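Long-range contacts in shikimate dehydrogenase (NADP(+)) (Peptoclostridium difficile, PDB 5DZS), which probably catalyses the reversible NADPH-dependent reduction of 3-dehydroshikimate to shikimate, a step in chorismate and aromatic amino acid biosynthesis: residues G175-A181 with F203-L209; K119-G125 with I142-S148; N2-G8 with I55-T61. All coordinates share one frame; numbering follows the deposited sequence.

Contact 1 (G175-A181 with F203-L209)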
loop_
_atom_site.group_PDB
_atom_site.type_symbol
_atom_site.label_atom_id
_atom_site.label_comp_id
_atom_site.label_asym_id
_atom_site.label_seq_id
_atom_site.Cartn_x
_atom_site.Cartn_y
_atom_site.Cartn_z
ATOM N N GLY B 175 34.833 -7.291 -11.037
ATOM C CA GLY B 175 33.618 -7.864 -10.468
ATOM C C GLY B 175 32.617 -8.341 -11.498
ATOM O O GLY B 175 32.888 -8.345 -12.696
ATOM N N ASP B 176 31.451 -8.745 -11.011
ATOM C CA ASP B 176 30.372 -9.236 -11.863
ATOM C C ASP B 176 29.513 -8.118 -12.434
ATOM O O ASP B 176 29.293 -8.044 -13.640
ATOM C CB ASP B 176 29.462 -10.164 -11.052
ATOM C CG ASP B 176 30.175 -11.411 -10.589
ATOM O OD1 ASP B 176 30.433 -12.281 -11.443
ATOM O OD2 ASP B 176 30.454 -11.536 -9.376
ATOM N N ILE B 177 29.028 -7.249 -11.549
ATOM C CA ILE B 177 28.086 -6.200 -11.916
ATOM C C ILE B 177 28.560 -4.785 -11.625
ATOM O O ILE B 177 29.127 -4.513 -10.564
ATOM C CB ILE B 177 26.775 -6.386 -11.113
ATOM C CG1 ILE B 177 26.102 -7.712 -11.480
ATOM C CG2 ILE B 177 25.819 -5.219 -11.336
ATOM C CD1 ILE B 177 25.052 -8.157 -10.482
ATOM N N ILE B 178 28.348 -3.895 -12.587
ATOM C CA ILE B 178 28.591 -2.473 -12.375
ATOM C C ILE B 178 27.274 -1.763 -12.702
ATOM O O ILE B 178 26.714 -1.898 -13.804
ATOM C CB ILE B 178 29.815 -1.926 -13.143
ATOM C CG1 ILE B 178 30.098 -0.473 -12.726
ATOM C CG2 ILE B 178 29.650 -2.066 -14.651
ATOM C CD1 ILE B 178 31.438 0.045 -13.219
ATOM N N LEU B 179 26.794 -1.007 -11.725
ATOM C CA LEU B 179 25.513 -0.317 -11.826
ATOM C C LEU B 179 25.712 1.197 -11.760
ATOM O O LEU B 179 26.346 1.725 -10.819
ATOM C CB LEU B 179 24.592 -0.825 -10.729
ATOM C CG LEU B 179 23.153 -0.262 -10.699
ATOM C CD1 LEU B 179 22.176 -1.270 -10.124
ATOM C CD2 LEU B 179 23.074 1.055 -9.946
ATOM N N ASN B 180 25.202 1.886 -12.776
ATOM C CA ASN B 180 25.288 3.337 -12.822
ATOM C C ASN B 180 24.107 4.020 -12.139
ATOM O O ASN B 180 22.982 3.996 -12.661
ATOM C CB ASN B 180 25.336 3.842 -14.260
ATOM C CG ASN B 180 25.378 5.356 -14.324
ATOM O OD1 ASN B 180 26.068 5.997 -13.530
ATOM N ND2 ASN B 180 24.625 5.936 -15.250
ATOM N N ALA B 181 24.368 4.634 -10.991
ATOM C CA ALA B 181 23.360 5.399 -10.256
ATOM C C ALA B 181 23.672 6.906 -10.315
ATOM O O ALA B 181 23.139 7.670 -9.515
ATOM C CB ALA B 181 23.286 4.939 -8.810
ATOM N N PHE B 203 34.098 -5.884 -15.828
ATOM C CA PHE B 203 32.802 -6.366 -15.337
ATOM C C PHE B 203 32.089 -7.162 -16.415
ATOM O O PHE B 203 32.386 -7.005 -17.597
ATOM C CB PHE B 203 31.953 -5.189 -14.809
ATOM C CG PHE B 203 32.551 -4.557 -13.591
ATOM C CD1 PHE B 203 33.558 -3.610 -13.714
ATOM C CD2 PHE B 203 32.177 -4.969 -12.321
ATOM C CE1 PHE B 203 34.158 -3.064 -12.590
ATOM C CE2 PHE B 203 32.764 -4.421 -11.195
ATOM C CZ PHE B 203 33.758 -3.469 -11.329
ATOM N N ASP B 204 31.183 -8.041 -15.990
ATOM C CA ASP B 204 30.408 -8.896 -16.899
ATOM C C ASP B 204 29.029 -8.340 -17.244
ATOM O O ASP B 204 28.521 -8.573 -18.345
ATOM C CB ASP B 204 30.196 -10.278 -16.268
ATOM C CG ASP B 204 31.478 -11.066 -16.119
ATOM O OD1 ASP B 204 32.422 -10.867 -16.916
ATOM O OD2 ASP B 204 31.530 -11.916 -15.207
ATOM N N ILE B 205 28.429 -7.612 -16.302
ATOM C CA ILE B 205 27.066 -7.092 -16.465
ATOM C C ILE B 205 27.021 -5.603 -16.148
ATOM O O ILE B 205 27.566 -5.172 -15.130
ATOM C CB ILE B 205 26.101 -7.819 -15.504
ATOM C CG1 ILE B 205 26.179 -9.342 -15.725
ATOM C CG2 ILE B 205 24.676 -7.301 -15.668
ATOM C CD1 ILE B 205 25.443 -10.156 -14.681
ATOM N N LEU B 206 26.433 -4.822 -17.050
ATOM C CA LEU B 206 26.255 -3.396 -16.833
ATOM C C LEU B 206 24.784 -3.085 -16.652
ATOM O O LEU B 206 23.958 -3.488 -17.467
ATOM C CB LEU B 206 26.756 -2.549 -18.004
ATOM C CG LEU B 206 28.250 -2.322 -18.175
ATOM C CD1 LEU B 206 28.930 -3.606 -18.611
ATOM C CD2 LEU B 206 28.467 -1.216 -19.200
ATOM N N ILE B 207 24.458 -2.360 -15.590
ATOM C CA ILE B 207 23.088 -1.928 -15.364
ATOM C C ILE B 207 23.087 -0.412 -15.313
ATOM O O ILE B 207 23.804 0.190 -14.519
ATOM C CB ILE B 207 22.507 -2.503 -14.057
ATOM C CG1 ILE B 207 22.511 -4.038 -14.133
ATOM C CG2 ILE B 207 21.100 -1.962 -13.815
ATOM C CD1 ILE B 207 22.133 -4.719 -12.840
ATOM N N ASP B 208 22.294 0.211 -16.175
ATOM C CA ASP B 208 22.212 1.670 -16.176
ATOM C C ASP B 208 20.800 2.079 -15.785
ATOM O O ASP B 208 19.855 1.695 -16.444
ATOM C CB ASP B 208 22.580 2.221 -17.562
ATOM C CG ASP B 208 22.905 3.715 -17.539
ATOM O OD1 ASP B 208 22.677 4.375 -16.493
ATOM O OD2 ASP B 208 23.413 4.218 -18.563
ATOM N N LEU B 209 20.658 2.849 -14.713
ATOM C CA LEU B 209 19.322 3.277 -14.289
ATOM C C LEU B 209 18.770 4.367 -15.195
ATOM O O LEU B 209 17.565 4.652 -15.174
ATOM C CB LEU B 209 19.313 3.714 -12.827
ATOM C CG LEU B 209 19.766 2.653 -11.817
ATOM C CD1 LEU B 209 19.548 3.122 -10.384
ATOM C CD2 LEU B 209 19.081 1.311 -12.060
HETATM O O HOH W 1 28.933 -12.639 -13.833
#

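Contact 2 (K119-G125 with I142-S148)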
loop_
_atom_site.group_PDB
_atom_site.type_symbol
_atom_site.label_atom_id
_atom_site.label_comp_id
_atom_site.label_asym_id
_atom_site.label_seq_id
_atom_site.Cartn_x
_atom_site.Cartn_y
_atom_site.Cartn_z
ATOM N N LYS B 119 27.693 -12.594 -5.643
ATOM C CA LYS B 119 28.454 -11.869 -6.660
ATOM C C LYS B 119 29.177 -10.638 -6.116
ATOM O O LYS B 119 29.068 -10.302 -4.939
ATOM C CB LYS B 119 27.547 -11.505 -7.825
ATOM C CG LYS B 119 27.069 -12.739 -8.564
ATOM C CD LYS B 119 26.306 -12.389 -9.819
ATOM C CE LYS B 119 25.875 -13.660 -10.537
ATOM N NZ LYS B 119 24.989 -13.368 -11.696
ATOM N N VAL B 120 29.958 -10.008 -6.985
ATOM C CA VAL B 120 30.699 -8.800 -6.646
ATOM C C VAL B 120 30.097 -7.696 -7.496
ATOM O O VAL B 120 29.966 -7.849 -8.713
ATOM C CB VAL B 120 32.207 -8.930 -6.965
ATOM C CG1 VAL B 120 32.945 -7.633 -6.634
ATOM C CG2 VAL B 120 32.821 -10.101 -6.210
ATOM N N ALA B 121 29.710 -6.594 -6.860
ATOM C CA ALA B 121 29.104 -5.477 -7.582
ATOM C C ALA B 121 29.666 -4.145 -7.143
ATOM O O ALA B 121 30.132 -3.974 -6.006
ATOM C CB ALA B 121 27.591 -5.481 -7.405
ATOM N N VAL B 122 29.610 -3.201 -8.072
ATOM C CA VAL B 122 30.026 -1.845 -7.834
ATOM C C VAL B 122 28.867 -0.941 -8.215
ATOM O O VAL B 122 28.278 -1.098 -9.286
ATOM C CB VAL B 122 31.242 -1.453 -8.687
ATOM C CG1 VAL B 122 31.523 0.047 -8.585
ATOM C CG2 VAL B 122 32.450 -2.261 -8.262
ATOM N N ILE B 123 28.529 -0.025 -7.315
ATOM C CA ILE B 123 27.526 1.000 -7.591
ATOM C C ILE B 123 28.270 2.303 -7.841
ATOM O O ILE B 123 29.128 2.703 -7.039
ATOM C CB ILE B 123 26.577 1.240 -6.405
ATOM C CG1 ILE B 123 25.734 -0.010 -6.131
ATOM C CG2 ILE B 123 25.674 2.446 -6.697
ATOM C CD1 ILE B 123 25.007 0.017 -4.803
ATOM N N LEU B 124 27.951 2.964 -8.947
ATOM C CA LEU B 124 28.531 4.253 -9.268
ATOM C C LEU B 124 27.608 5.354 -8.777
ATOM O O LEU B 124 26.450 5.444 -9.225
ATOM C CB LEU B 124 28.708 4.411 -10.772
ATOM C CG LEU B 124 29.513 3.338 -11.492
ATOM C CD1 LEU B 124 29.472 3.604 -12.986
ATOM C CD2 LEU B 124 30.936 3.309 -10.952
ATOM N N GLY B 125 28.113 6.182 -7.860
ATOM C CA GLY B 125 27.360 7.312 -7.330
ATOM C C GLY B 125 26.812 7.096 -5.938
ATOM O O GLY B 125 26.752 5.963 -5.447
ATOM N N ILE B 142 24.624 -10.295 -1.857
ATOM C CA ILE B 142 25.801 -9.893 -2.605
ATOM C C ILE B 142 27.008 -10.259 -1.737
ATOM O O ILE B 142 26.978 -10.081 -0.514
ATOM C CB ILE B 142 25.773 -8.365 -2.911
ATOM C CG1 ILE B 142 26.846 -7.964 -3.927
ATOM C CG2 ILE B 142 25.902 -7.546 -1.632
ATOM C CD1 ILE B 142 26.521 -8.357 -5.349
ATOM N N GLU B 143 28.051 -10.797 -2.355
ATOM C CA GLU B 143 29.246 -11.196 -1.613
ATOM C C GLU B 143 30.097 -9.981 -1.250
ATOM O O GLU B 143 30.498 -9.813 -0.098
ATOM C CB GLU B 143 30.072 -12.192 -2.438
ATOM C CG GLU B 143 31.352 -12.668 -1.760
ATOM C CD GLU B 143 31.093 -13.439 -0.476
ATOM O OE1 GLU B 143 30.070 -14.159 -0.390
ATOM O OE2 GLU B 143 31.928 -13.336 0.446
ATOM N N LYS B 144 30.350 -9.133 -2.244
ATOM C CA LYS B 144 31.198 -7.959 -2.080
ATOM C C LYS B 144 30.506 -6.773 -2.745
ATOM O O LYS B 144 30.117 -6.882 -3.897
ATOM C CB LYS B 144 32.529 -8.226 -2.787
ATOM C CG LYS B 144 33.642 -7.215 -2.549
ATOM C CD LYS B 144 34.282 -7.376 -1.180
ATOM C CE LYS B 144 35.577 -6.586 -1.099
ATOM N NZ LYS B 144 36.225 -6.675 0.234
ATOM N N LEU B 145 30.360 -5.660 -2.025
ATOM C CA LEU B 145 29.722 -4.448 -2.576
ATOM C C LEU B 145 30.565 -3.186 -2.378
ATOM O O LEU B 145 30.947 -2.847 -1.249
ATOM C CB LEU B 145 28.346 -4.222 -1.942
ATOM C CG LEU B 145 27.573 -3.010 -2.480
ATOM C CD1 LEU B 145 27.271 -3.164 -3.968
ATOM C CD2 LEU B 145 26.290 -2.789 -1.701
ATOM N N TYR B 146 30.855 -2.501 -3.483
ATOM C CA TYR B 146 31.578 -1.238 -3.456
ATOM C C TYR B 146 30.640 -0.134 -3.946
ATOM O O TYR B 146 29.772 -0.375 -4.782
ATOM C CB TYR B 146 32.774 -1.250 -4.405
ATOM C CG TYR B 146 33.812 -2.345 -4.216
ATOM C CD1 TYR B 146 33.665 -3.580 -4.841
ATOM C CD2 TYR B 146 34.973 -2.116 -3.487
ATOM C CE1 TYR B 146 34.617 -4.579 -4.704
ATOM C CE2 TYR B 146 35.939 -3.106 -3.350
ATOM C CZ TYR B 146 35.752 -4.332 -3.957
ATOM O OH TYR B 146 36.711 -5.315 -3.821
ATOM N N VAL B 147 30.823 1.070 -3.420
ATOM C CA VAL B 147 30.094 2.247 -3.885
ATOM C C VAL B 147 31.176 3.262 -4.224
ATOM O O VAL B 147 31.993 3.600 -3.365
ATOM C CB VAL B 147 29.136 2.815 -2.827
ATOM C CG1 VAL B 147 28.462 4.075 -3.347
ATOM C CG2 VAL B 147 28.096 1.774 -2.449
ATOM N N SER B 148 31.206 3.711 -5.477
ATOM C CA SER B 148 32.235 4.654 -5.943
ATOM C C SER B 148 31.751 6.097 -5.957
ATOM O O SER B 148 30.662 6.388 -6.443
ATOM C CB SER B 148 32.703 4.266 -7.345
ATOM O OG SER B 148 33.848 5.014 -7.718
#

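Contact 3 (N2-G8 with I55-T61)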
loop_
_atom_site.group_PDB
_atom_site.type_symbol
_atom_site.label_atom_id
_atom_site.label_comp_id
_atom_site.label_asym_id
_atom_site.label_seq_id
_atom_site.Cartn_x
_atom_site.Cartn_y
_atom_site.Cartn_z
ATOM N N ASN B 2 -7.913 14.405 -11.205
ATOM C CA ASN B 2 -6.877 14.612 -10.218
ATOM C C ASN B 2 -5.549 14.888 -10.922
ATOM O O ASN B 2 -5.309 14.407 -12.034
ATOM C CB ASN B 2 -6.742 13.461 -9.256
ATOM C CG ASN B 2 -7.865 13.456 -8.247
ATOM O OD1 ASN B 2 -8.824 12.687 -8.374
ATOM N ND2 ASN B 2 -7.809 14.370 -7.304
ATOM N N PHE B 3 -4.700 15.638 -10.248
ATOM C CA PHE B 3 -3.397 16.062 -10.762
ATOM C C PHE B 3 -2.227 15.434 -10.016
ATOM O O PHE B 3 -2.258 15.279 -8.786
ATOM C CB PHE B 3 -3.214 17.595 -10.698
ATOM C CG PHE B 3 -4.113 18.411 -11.609
ATOM C CD1 PHE B 3 -4.802 17.859 -12.658
ATOM C CD2 PHE B 3 -4.148 19.807 -11.473
ATOM C CE1 PHE B 3 -5.574 18.673 -13.520
ATOM C CE2 PHE B 3 -4.915 20.597 -12.305
ATOM C CZ PHE B 3 -5.604 20.035 -13.350
ATOM N N PHE B 4 -1.196 15.131 -10.792
ATOM C CA PHE B 4 0.024 14.476 -10.333
ATOM C C PHE B 4 1.198 15.060 -11.111
ATOM O O PHE B 4 1.011 15.711 -12.155
ATOM C CB PHE B 4 -0.027 12.964 -10.636
ATOM C CG PHE B 4 -1.185 12.255 -10.007
ATOM C CD1 PHE B 4 -2.428 12.229 -10.594
ATOM C CD2 PHE B 4 -1.024 11.617 -8.782
ATOM C CE1 PHE B 4 -3.475 11.587 -9.967
ATOM C CE2 PHE B 4 -2.063 10.987 -8.161
ATOM C CZ PHE B 4 -3.290 10.960 -8.757
ATOM N N GLY B 5 2.414 14.796 -10.657
ATOM C CA GLY B 5 3.554 15.200 -11.441
ATOM C C GLY B 5 4.871 14.757 -10.890
ATOM O O GLY B 5 4.929 14.023 -9.889
ATOM N N LEU B 6 5.919 15.224 -11.545
ATOM C CA LEU B 6 7.293 14.877 -11.230
ATOM C C LEU B 6 8.053 16.117 -10.803
ATOM O O LEU B 6 8.131 17.092 -11.558
ATOM C CB LEU B 6 7.974 14.261 -12.458
ATOM C CG LEU B 6 9.472 13.960 -12.340
ATOM C CD1 LEU B 6 9.766 12.954 -11.249
ATOM C CD2 LEU B 6 10.035 13.518 -13.678
ATOM N N VAL B 7 8.627 16.065 -9.594
ATOM C CA VAL B 7 9.394 17.171 -9.047
ATOM C C VAL B 7 10.896 16.921 -9.193
ATOM O O VAL B 7 11.405 15.885 -8.750
ATOM C CB VAL B 7 9.056 17.380 -7.569
ATOM C CG1 VAL B 7 9.979 18.421 -6.924
ATOM C CG2 VAL B 7 7.585 17.786 -7.410
ATOM N N GLY B 8 11.596 17.869 -9.803
ATOM C CA GLY B 8 13.047 17.770 -9.982
ATOM C C GLY B 8 13.555 19.108 -10.440
ATOM O O GLY B 8 12.772 20.017 -10.672
ATOM N N ILE B 55 -2.847 18.679 -5.096
ATOM C CA ILE B 55 -2.108 17.793 -5.984
ATOM C C ILE B 55 -2.023 16.445 -5.272
ATOM O O ILE B 55 -1.389 16.329 -4.240
ATOM C CB ILE B 55 -0.724 18.351 -6.333
ATOM C CG1 ILE B 55 -0.812 19.814 -6.816
ATOM C CG2 ILE B 55 -0.021 17.443 -7.328
ATOM C CD1 ILE B 55 -1.672 20.020 -8.048
ATOM N N GLN B 56 -2.682 15.419 -5.811
ATOM C CA GLN B 56 -2.814 14.158 -5.082
ATOM C C GLN B 56 -1.509 13.439 -4.842
ATOM O O GLN B 56 -1.327 12.774 -3.804
ATOM C CB GLN B 56 -3.809 13.230 -5.800
ATOM C CG GLN B 56 -4.113 11.971 -5.031
ATOM C CD GLN B 56 -5.210 11.152 -5.635
ATOM O OE1 GLN B 56 -6.195 11.677 -6.173
ATOM N NE2 GLN B 56 -5.066 9.835 -5.519
ATOM N N GLY B 57 -0.629 13.485 -5.812
ATOM C CA GLY B 57 0.651 12.808 -5.655
ATOM C C GLY B 57 1.733 13.368 -6.525
ATOM O O GLY B 57 1.438 13.856 -7.631
ATOM N N VAL B 58 2.981 13.243 -6.086
ATOM C CA VAL B 58 4.094 13.611 -6.933
ATOM C C VAL B 58 5.185 12.584 -6.802
ATOM O O VAL B 58 5.323 11.930 -5.744
ATOM C CB VAL B 58 4.702 15.010 -6.673
ATOM C CG1 VAL B 58 3.645 16.088 -6.880
ATOM C CG2 VAL B 58 5.305 15.117 -5.301
ATOM N N ASN B 59 5.935 12.397 -7.866
ATOM C CA ASN B 59 7.205 11.729 -7.773
ATOM C C ASN B 59 8.278 12.770 -7.525
ATOM O O ASN B 59 8.111 13.946 -7.852
ATOM C CB ASN B 59 7.505 10.968 -9.051
ATOM C CG ASN B 59 6.616 9.769 -9.228
ATOM O OD1 ASN B 59 5.883 9.669 -10.211
ATOM N ND2 ASN B 59 6.663 8.852 -8.282
ATOM N N VAL B 60 9.408 12.309 -6.967
ATOM C CA VAL B 60 10.539 13.194 -6.676
ATOM C C VAL B 60 11.756 12.533 -7.287
ATOM O O VAL B 60 12.008 11.306 -7.095
ATOM C CB VAL B 60 10.733 13.392 -5.154
ATOM C CG1 VAL B 60 11.847 14.385 -4.858
ATOM C CG2 VAL B 60 9.462 13.872 -4.510
ATOM N N THR B 61 12.513 13.313 -8.019
ATOM C CA THR B 61 13.755 12.836 -8.600
ATOM C C THR B 61 14.929 13.729 -8.175
ATOM O O THR B 61 14.844 14.544 -7.225
ATOM C CB THR B 61 13.631 12.616 -10.116
ATOM O OG1 THR B 61 14.807 11.942 -10.623
ATOM C CG2 THR B 61 13.415 13.899 -10.844
HETATM O O HOH W 2 -5.538 16.135 -7.545
#

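Contact 1 (G175-A181 with F203-L209)
Ile-178 lays its CB over one face of the Phe-203 ring, 4.0 Å from the ring centroid, a CH-pi contact beside the paired parallel strands 177-180 and 205-208 of the Rossmann-type NADP-binding domain. The opposite face of the ring takes the backbone N of Gly-175, 3.5 Å from CE2; a residue without a side chain suits this tight approach.

Along the strands, equivalent side chains fall on the same face. Ile-177 and Ile-205 run side by side, while Leu-179 is turned across Ile-207, its CD1 3.9 Å from Ile-207 CG2. Branched, apolar residues suit this buried face, where Ile-207 packs on Met-108 and Phe-109 of helix 101-111. Further on, Leu-179 meets Leu-209, a predicted NADP-binding residue.

Near the N-terminal end of the contact, the carboxylates of Asp-176 and Asp-204 come close, but one water donates to Asp-176 OD1 and to Asp-204 OD2, which should ease their repulsion; Asp-176 OD2 also accepts from the backbone N of Val-120. At the far end chi1 of Asn-180 (178°) swings the amide away from its own backbone N, alongside the Asp-208 carboxylate. Thr-182 bonds Asn-180 OD1, Thr-216 holds Asp-208 OD2, and Asp-208 OD1 accepts from Ile-210 N. Asn-180 ND2 also reaches Asp-208 OD1, at 2.8 Å, with the acceptor near the amide plane and the donor 42° out of the carboxylate plane.

Contact 2 (K119-G125 with I142-S148)
Strand 120-124 and the 144-148 part of strand 144-149 run parallel at 17°, with Val-120 opposite Lys-144 and Leu-124 opposite Ser-148, and backbone bonds alternate between them from Lys-119 O to Gly-125 N. Lys-119 O accepts twice, from Glu-143 N at 2.8 Å and Lys-144 N at 3.2 Å, while Ile-142 brings its CD1 against the same oxygen and on to Ala-121 CB, 3.7 Å away. The small methyl of Ala-121 suits this close fit.

On the other face, Tyr-146 has CG beside its backbone N (chi1 -56°), which directs the ring back along the strand: Val-120 CG1 meets the ring edge in plane, 4.0 Å from CE1, and Val-122 CG2 packs near CD1.

The two strands and helix 128-139 between them form the first beta-alpha-beta crossover of the dinucleotide-binding fold. Ile-123 CD1 lies 4.0 Å from Leu-145 CD1, both side chains packing against that helix. Gly-125 adopts a positive phi (104°) that calls for glycine. Its N bonds Ser-148 O and its O bonds Ser-130 OG. A sulfate ion, probably from the crystallisation liquor, lies about 3 Å from Gly-125 between nearest atoms and may mark the pocket for a cofactor phosphate, as in other glycine-rich turns.

Contact 3 (N2-G8 with I55-T61)
The Phe-4 ring and the Gln-56 amide lie alongside each other with planes 57° apart, CZ of Phe-4 3.7 Å from Gln-56 CD. The extended Gln-56 chain runs beside ring atoms CE2 and CZ, its NE2 weakly hydrogen-bonded to O of Trp-247, whose ring also meets Phe-4. Phe-4 CD2 comes within 3.5 Å of Gly-57 N, suiting a residue with no side chain. The Phe-3 ring has Ile-55 CD1 near its plane, at the edge. At the start of the strand, the Asn-2 and Gln-56 amides are turned 75° apart and touch without bonding; a water accepts from Asn-2 ND2 and Phe-3 N, and weakly from Gln-56 N.

Backbone bonding is weak at this end and firm beyond it: Asn-59 N gives to Gly-5 O at 2.8 Å, Val-7 N to Asn-59 O, and Thr-61 N to Val-7 O. Leu-6 chi1 (174°) turns the isobutyl end so that CD1 meets Asn-59 CB at 3.7 Å, and also Thr-61 CG2. The Asn-59 amide is held by Tyr-33, Ser-243 and the backbone of Asn-86. The pair belongs to the mixed sheet of the shikimate dehydrogenase substrate-binding domain, where Thr-61, predicted to bind shikimate, lies near the predicted proton acceptor Lys-65.

In the fold
Contact 3 comes first along the chain, in the mixed sheet of the substrate-binding domain; contacts 2 and 1 follow in series within the six-stranded parallel sheet of the NADP-binding domain, ordered 3-2-1-4-5-6 as in a classical Rossmann fold. Contacts 1 and 2 have centres about 9 Å apart and share a seam, since strands 120-124 and 177-180 are neighbours: Leu-179 O probably bonds to Leu-124 N at 2.8 Å. Contact 3 lies across the chain's centre, its centre about 29 Å from contact 1. This two-domain layout is consistent with a cleft between the domains, with Thr-61 predicted to bind shikimate on one side and Leu-209 NADP on the other.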